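Local coordinates for protein acyl-CoA dehydrogenase (PDB 3OWA) that probably catalyses the FAD-dependent alpha,beta-dehydrogenation of acyl-CoA thioesters, at residues A[146-151]-A[192-197]; A[286-291]-A[588-593]. All coordinates share one frame; numbering follows the deposited sequence. Where two conformers were deposited one is given.

Contact 1: A[146-151]-A[192-197]; sequences EKLAAY and FADVFI. With FAD (flavin-adenine dinucleotide), chain E.
The Tyr151 ring meets Ile197 obliquely, its CD1 3.9 Å from Ile197 CB, while CD2, across the same ring, approaches O2 of FAD; its hydroxyl is hydrogen-bonded to Tyr199, whose ring meets it nearly at a right angle. On the other side of the sheet the methyl of Ala150 touches both Phe196 CD2 and Ala193 CB, 3.7 Å from each; the Phe196 ring, too, is approached obliquely. The Phe192 ring, swung between its own backbone N and carbonyl (chi1 46°), touches Leu148 CD1 through CD1, again at a slant.

Parallel strands 149-151 and 195-197 are laced by Ala150, whose N donates to Val195 O and whose O accepts from Ile197 N at 3.0 Å. Where the strands begin, Leu148 O takes two donors, Asp194 N at 2.8 Å and Val195 N at 3.1 Å. Asp194 returns the grip: OD2 uses its anti lone pair to hold Leu148 N at 3.0 Å and also binds a water.

At the far end Tyr151 O accepts the flavin N3-H, N3 to O 2.8 Å, making this edge strand part of the isoalloxazine site. Helix 132-144 packs on Lys147 and Ala149, helices 64-76 and 110-122 cover Leu148 and Phe192, and strand 206-213 continues the sheet beyond 195-202.

Contact 2: A[286-291]-A[588-593]; sequences ISAQYA and KILEDE
Ala288 is at the centre of this helix crossing: its methyl carbon CB lies 3.8 Å from Ile589 CG2 and 4.1 Å from Glu593 CA. Helices 286-291 and 588-592 run almost perpendicular, at 82°, with their axes 8.8 Å apart, and Ala288 and Ala291 are the residues of the first helix that face the second. Leu590 fills the adjoining position. Its CD2 branch is the one that touches, resting 3.8 Å from the carbonyl oxygen of Ala288 and 4.1 Å from the methyl of Ala291. Ile589 uses CG2, the branch anti to its backbone N, against the Ala288 methyl. This half of the interface is buried and apolar, closed off by helix 305-336, where Leu311 packs on Leu590 and Ala315 on Ile589.

The partly exposed, solvent-facing side is formed by Gln289 and Glu593. Their chains cross at about a right angle, and Gln289 CG lies against the Glu593 carbonyl oxygen and 4.0 Å from Glu593 CB. One carboxylate oxygen, OE1, comes within 3.9 Å of Gln289 CA, and the carboxylate plane is turned 69° from that of the amide. No hydrogen bond spans the two segments; they meet by van der Waals contact.

Glu593 is the residue at which the chain leaves the helix, with phi at +51°, and its CA abuts the alanine methyl. The result is a near-orthogonal helix packing within the largely helical C-terminal part of this acyl-CoA dehydrogenase, with the end of helix 578-592 laid across the long helix 257-293.

The two contacts lie far apart, with centres about 40 Å and nearest atoms about 24 Å from each other, and they share no strand or helix. Contact 1 comes first along the chain and closes before contact 2 opens; it belongs to the beta-sheet of the middle domain. Contact 2 joins helix 257-293, soon after that sheet, to helix 578-592 near the C-terminus. The side chain of Ala291 in contact 2 is about 8 Å from a bound FAD. The FAD of contact 1 is also hydrogen-bonded by Arg294, Gln381 and Gly385 of the second subunit; Arg294 comes just after helix 257-293, so the two regions, from different subunits, meet at one cofactor.

Contact 1: A[146-151]-A[192-197]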
# COMPACT_ATOMS: atom_id res chain seq x y z
N GLU A 146 31.78 -14.09 -15.97
CA GLU A 146 32.01 -15.11 -17.02
C GLU A 146 31.04 -16.28 -16.86
O GLU A 146 30.57 -16.83 -17.84
CB GLU A 146 33.45 -15.61 -16.95
CG GLU A 146 33.96 -16.16 -18.27
CD GLU A 146 35.49 -16.09 -18.34
OE1 GLU A 146 36.07 -15.04 -17.93
OE2 GLU A 146 36.10 -17.08 -18.80
N LYS A 147 30.80 -16.68 -15.62
CA LYS A 147 29.65 -17.50 -15.28
C LYS A 147 28.70 -16.60 -14.49
O LYS A 147 29.16 -15.62 -13.89
CB LYS A 147 30.06 -18.70 -14.43
CG LYS A 147 30.65 -19.85 -15.25
CD LYS A 147 30.85 -21.09 -14.41
CE LYS A 147 31.41 -22.23 -15.26
NZ LYS A 147 30.80 -23.50 -14.86
N LEU A 148 27.41 -16.93 -14.53
CA LEU A 148 26.38 -16.24 -13.75
C LEU A 148 25.68 -17.24 -12.86
O LEU A 148 25.47 -18.39 -13.24
CB LEU A 148 25.38 -15.55 -14.69
CG LEU A 148 26.09 -14.43 -15.49
CD1 LEU A 148 25.17 -13.92 -16.61
CD2 LEU A 148 26.62 -13.29 -14.56
N ALA A 149 25.31 -16.80 -11.67
CA ALA A 149 24.72 -17.71 -10.66
C ALA A 149 23.22 -17.45 -10.35
O ALA A 149 22.68 -16.33 -10.54
CB ALA A 149 25.55 -17.62 -9.37
N ALA A 150 22.58 -18.48 -9.79
CA ALA A 150 21.20 -18.40 -9.33
C ALA A 150 21.12 -19.29 -8.09
O ALA A 150 21.97 -20.17 -7.86
CB ALA A 150 20.25 -18.91 -10.40
N TYR A 151 20.06 -19.10 -7.32
CA TYR A 151 19.85 -19.82 -6.07
C TYR A 151 18.49 -20.50 -6.12
O TYR A 151 17.47 -19.84 -6.35
CB TYR A 151 19.84 -18.78 -4.97
CG TYR A 151 19.79 -19.29 -3.55
CD1 TYR A 151 20.90 -19.89 -2.96
CD2 TYR A 151 18.64 -19.11 -2.76
CE1 TYR A 151 20.88 -20.30 -1.61
CE2 TYR A 151 18.61 -19.54 -1.41
CZ TYR A 151 19.74 -20.14 -0.86
OH TYR A 151 19.72 -20.55 0.47
N PHE A 192 19.61 -17.27 -17.99
CA PHE A 192 20.98 -17.18 -18.38
C PHE A 192 21.97 -17.64 -17.30
O PHE A 192 23.19 -17.47 -17.50
CB PHE A 192 21.29 -15.73 -18.82
CG PHE A 192 20.74 -14.67 -17.86
CD1 PHE A 192 21.38 -14.40 -16.65
CD2 PHE A 192 19.55 -14.02 -18.13
CE1 PHE A 192 20.84 -13.48 -15.75
CE2 PHE A 192 19.02 -13.08 -17.24
CZ PHE A 192 19.67 -12.81 -16.05
N ALA A 193 21.52 -18.17 -16.15
CA ALA A 193 22.46 -18.63 -15.14
C ALA A 193 23.20 -19.88 -15.64
O ALA A 193 22.61 -20.78 -16.27
CB ALA A 193 21.74 -18.96 -13.76
N ASP A 194 24.49 -19.95 -15.33
CA ASP A 194 25.33 -21.11 -15.64
C ASP A 194 25.37 -22.06 -14.47
O ASP A 194 25.62 -23.26 -14.63
CB ASP A 194 26.74 -20.61 -15.93
CG ASP A 194 26.77 -19.73 -17.18
OD1 ASP A 194 26.49 -20.27 -18.26
OD2 ASP A 194 27.03 -18.50 -17.10
N VAL A 195 25.17 -21.51 -13.28
CA VAL A 195 25.37 -22.27 -12.06
C VAL A 195 24.19 -22.05 -11.14
O VAL A 195 23.77 -20.88 -10.92
CB VAL A 195 26.66 -21.80 -11.35
CG1 VAL A 195 26.79 -22.47 -9.96
CG2 VAL A 195 27.88 -22.10 -12.19
N PHE A 196 23.64 -23.13 -10.59
CA PHE A 196 22.49 -23.03 -9.65
C PHE A 196 22.84 -23.72 -8.32
O PHE A 196 23.27 -24.87 -8.33
CB PHE A 196 21.21 -23.76 -10.18
CG PHE A 196 20.64 -23.18 -11.45
CD1 PHE A 196 21.26 -23.43 -12.68
CD2 PHE A 196 19.51 -22.35 -11.41
CE1 PHE A 196 20.77 -22.88 -13.87
CE2 PHE A 196 19.00 -21.78 -12.58
CZ PHE A 196 19.62 -22.06 -13.83
N ILE A 197 22.63 -23.03 -7.22
CA ILE A 197 22.78 -23.63 -5.89
C ILE A 197 21.43 -24.27 -5.61
O ILE A 197 20.47 -23.57 -5.40
CB ILE A 197 23.06 -22.57 -4.81
CG1 ILE A 197 24.29 -21.71 -5.20
CG2 ILE A 197 23.22 -23.28 -3.38
CD1 ILE A 197 25.61 -22.48 -5.44
PA FAD E . 3.71 -19.07 1.27
O1A FAD E . 2.71 -20.04 0.70
O2A FAD E . 4.87 -19.66 2.00
O5B FAD E . 2.99 -18.01 2.20
C5B FAD E . 1.69 -17.52 1.95
C4B FAD E . 1.23 -16.62 3.09
O4B FAD E . 1.15 -17.37 4.32
C3B FAD E . 2.21 -15.47 3.31
O3B FAD E . 1.53 -14.29 3.75
C2B FAD E . 3.02 -15.99 4.48
O2B FAD E . 3.58 -14.96 5.23
C1B FAD E . 1.97 -16.73 5.28
N9A FAD E . 2.59 -17.72 6.15
C8A FAD E . 3.38 -18.79 5.79
N7A FAD E . 3.75 -19.47 6.89
C5A FAD E . 3.19 -18.87 7.96
C6A FAD E . 3.23 -19.15 9.34
N6A FAD E . 3.84 -20.25 9.81
N1A FAD E . 2.55 -18.32 10.19
C2A FAD E . 1.83 -17.24 9.71
N3A FAD E . 1.77 -16.97 8.34
C4A FAD E . 2.45 -17.77 7.49
N1 FAD E . 13.20 -18.45 -4.18
C2 FAD E . 14.48 -18.91 -4.36
O2 FAD E . 14.92 -19.79 -3.66
N3 FAD E . 15.30 -18.40 -5.35
C4 FAD E . 14.87 -17.43 -6.19
O4 FAD E . 15.66 -16.99 -7.04
C4X FAD E . 13.57 -16.94 -6.01
N5 FAD E . 13.09 -15.98 -6.87
C5X FAD E . 11.78 -15.53 -6.75
C6 FAD E . 11.33 -14.55 -7.65
C7 FAD E . 10.02 -14.11 -7.56
C7M FAD E . 9.52 -13.07 -8.54
C8 FAD E . 9.18 -14.66 -6.56
C8M FAD E . 7.76 -14.25 -6.37
C9 FAD E . 9.66 -15.60 -5.65
C9A FAD E . 10.95 -16.05 -5.73
N10 FAD E . 11.43 -16.97 -4.82
C10 FAD E . 12.72 -17.46 -4.99
C1' FAD E . 10.52 -17.60 -3.78
C2' FAD E . 10.01 -16.62 -2.72
O2' FAD E . 10.98 -15.91 -1.99
C3' FAD E . 8.65 -17.21 -1.94
O3' FAD E . 7.63 -16.60 -2.64
C4' FAD E . 8.57 -16.96 -0.64
O4' FAD E . 9.75 -17.52 -0.06
C5' FAD E . 7.30 -17.26 0.14
O5' FAD E . 6.76 -18.46 -0.37
P FAD E . 5.32 -18.58 -1.00
O1P FAD E . 5.26 -17.56 -2.12
O2P FAD E . 5.09 -20.00 -1.44
O3P FAD E . 4.28 -18.09 0.10
O HOH W 1 27.43 -16.49 -18.93
O HOH W 2 28.68 -23.93 -16.04

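Contact 2: A[286-291]-A[588-593]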
# COMPACT_ATOMS: atom_id res chain seq x y z
N ILE A 286 12.48 11.81 -7.44
CA ILE A 286 11.60 12.04 -8.58
C ILE A 286 10.27 12.69 -8.20
O ILE A 286 9.71 13.45 -8.98
CB ILE A 286 11.43 10.80 -9.47
CG1 ILE A 286 10.59 9.74 -8.77
CG2 ILE A 286 12.79 10.27 -9.86
CD1 ILE A 286 10.55 8.41 -9.55
N SER A 287 9.80 12.46 -6.98
CA SER A 287 8.61 13.09 -6.49
C SER A 287 8.85 14.56 -6.21
O SER A 287 7.97 15.37 -6.47
CB SER A 287 8.10 12.38 -5.21
OG SER A 287 7.85 11.03 -5.51
N ALA A 288 10.03 14.90 -5.69
CA ALA A 288 10.33 16.29 -5.37
C ALA A 288 10.52 17.04 -6.67
O ALA A 288 10.02 18.16 -6.81
CB ALA A 288 11.59 16.38 -4.52
N GLN A 289 11.20 16.44 -7.64
CA GLN A 289 11.35 17.09 -8.95
C GLN A 289 9.99 17.29 -9.61
O GLN A 289 9.73 18.35 -10.16
CB GLN A 289 12.27 16.30 -9.89
CG GLN A 289 13.64 15.99 -9.38
CD GLN A 289 14.44 15.09 -10.33
OE1 GLN A 289 13.92 14.14 -10.94
NE2 GLN A 289 15.73 15.38 -10.45
N TYR A 290 9.12 16.27 -9.55
CA TYR A 290 7.79 16.39 -10.14
C TYR A 290 6.95 17.49 -9.48
O TYR A 290 6.34 18.28 -10.19
CB TYR A 290 7.01 15.05 -10.10
CG TYR A 290 5.78 15.14 -10.93
CD1 TYR A 290 4.52 15.34 -10.32
CD2 TYR A 290 5.85 15.09 -12.34
CE1 TYR A 290 3.38 15.47 -11.08
CE2 TYR A 290 4.70 15.21 -13.11
CZ TYR A 290 3.46 15.39 -12.48
OH TYR A 290 2.32 15.53 -13.23
N ALA A 291 6.96 17.54 -8.15
CA ALA A 291 6.21 18.55 -7.39
C ALA A 291 6.63 20.00 -7.73
O ALA A 291 5.77 20.87 -7.83
CB ALA A 291 6.33 18.32 -5.88
N LYS A 588 13.50 21.95 2.41
CA LYS A 588 14.87 21.60 2.02
C LYS A 588 14.93 20.47 0.94
O LYS A 588 15.78 20.48 0.04
CB LYS A 588 15.69 21.19 3.23
CG LYS A 588 17.18 21.06 2.88
CD LYS A 588 18.02 20.86 4.09
CE LYS A 588 19.47 21.20 3.78
NZ LYS A 588 20.28 21.01 5.01
N ILE A 589 14.01 19.51 1.05
CA ILE A 589 13.88 18.47 0.03
C ILE A 589 13.56 19.10 -1.33
O ILE A 589 14.20 18.78 -2.32
CB ILE A 589 12.76 17.49 0.42
CG1 ILE A 589 13.25 16.68 1.62
CG2 ILE A 589 12.36 16.58 -0.81
CD1 ILE A 589 12.18 15.90 2.27
N LEU A 590 12.60 20.02 -1.34
CA LEU A 590 12.18 20.69 -2.57
C LEU A 590 13.25 21.65 -3.09
O LEU A 590 13.33 21.88 -4.30
CB LEU A 590 10.88 21.44 -2.37
CG LEU A 590 9.68 20.53 -2.16
CD1 LEU A 590 8.54 21.34 -1.53
CD2 LEU A 590 9.29 19.85 -3.49
N GLU A 591 14.05 22.20 -2.18
CA GLU A 591 15.17 23.07 -2.57
C GLU A 591 16.28 22.27 -3.29
O GLU A 591 16.75 22.68 -4.35
CB GLU A 591 15.72 23.80 -1.34
CG GLU A 591 16.99 24.58 -1.61
CD GLU A 591 16.74 25.83 -2.45
OE1 GLU A 591 16.27 26.84 -1.88
OE2 GLU A 591 17.03 25.80 -3.68
N ASP A 592 16.67 21.14 -2.71
CA ASP A 592 17.70 20.26 -3.29
C ASP A 592 17.17 19.33 -4.39
O ASP A 592 17.95 18.77 -5.14
CB ASP A 592 18.39 19.43 -2.18
CG ASP A 592 19.06 20.31 -1.10
OD1 ASP A 592 19.37 21.50 -1.38
OD2 ASP A 592 19.26 19.82 0.04
N GLU A 593 15.85 19.18 -4.46
CA GLU A 593 15.19 18.19 -5.37
C GLU A 593 15.76 16.78 -5.26
O GLU A 593 15.98 16.09 -6.27
CB GLU A 593 15.20 18.65 -6.84
CG GLU A 593 14.32 19.85 -7.12
CD GLU A 593 14.25 20.20 -8.59
OE1 GLU A 593 13.16 20.59 -9.05
OE2 GLU A 593 15.29 20.08 -9.29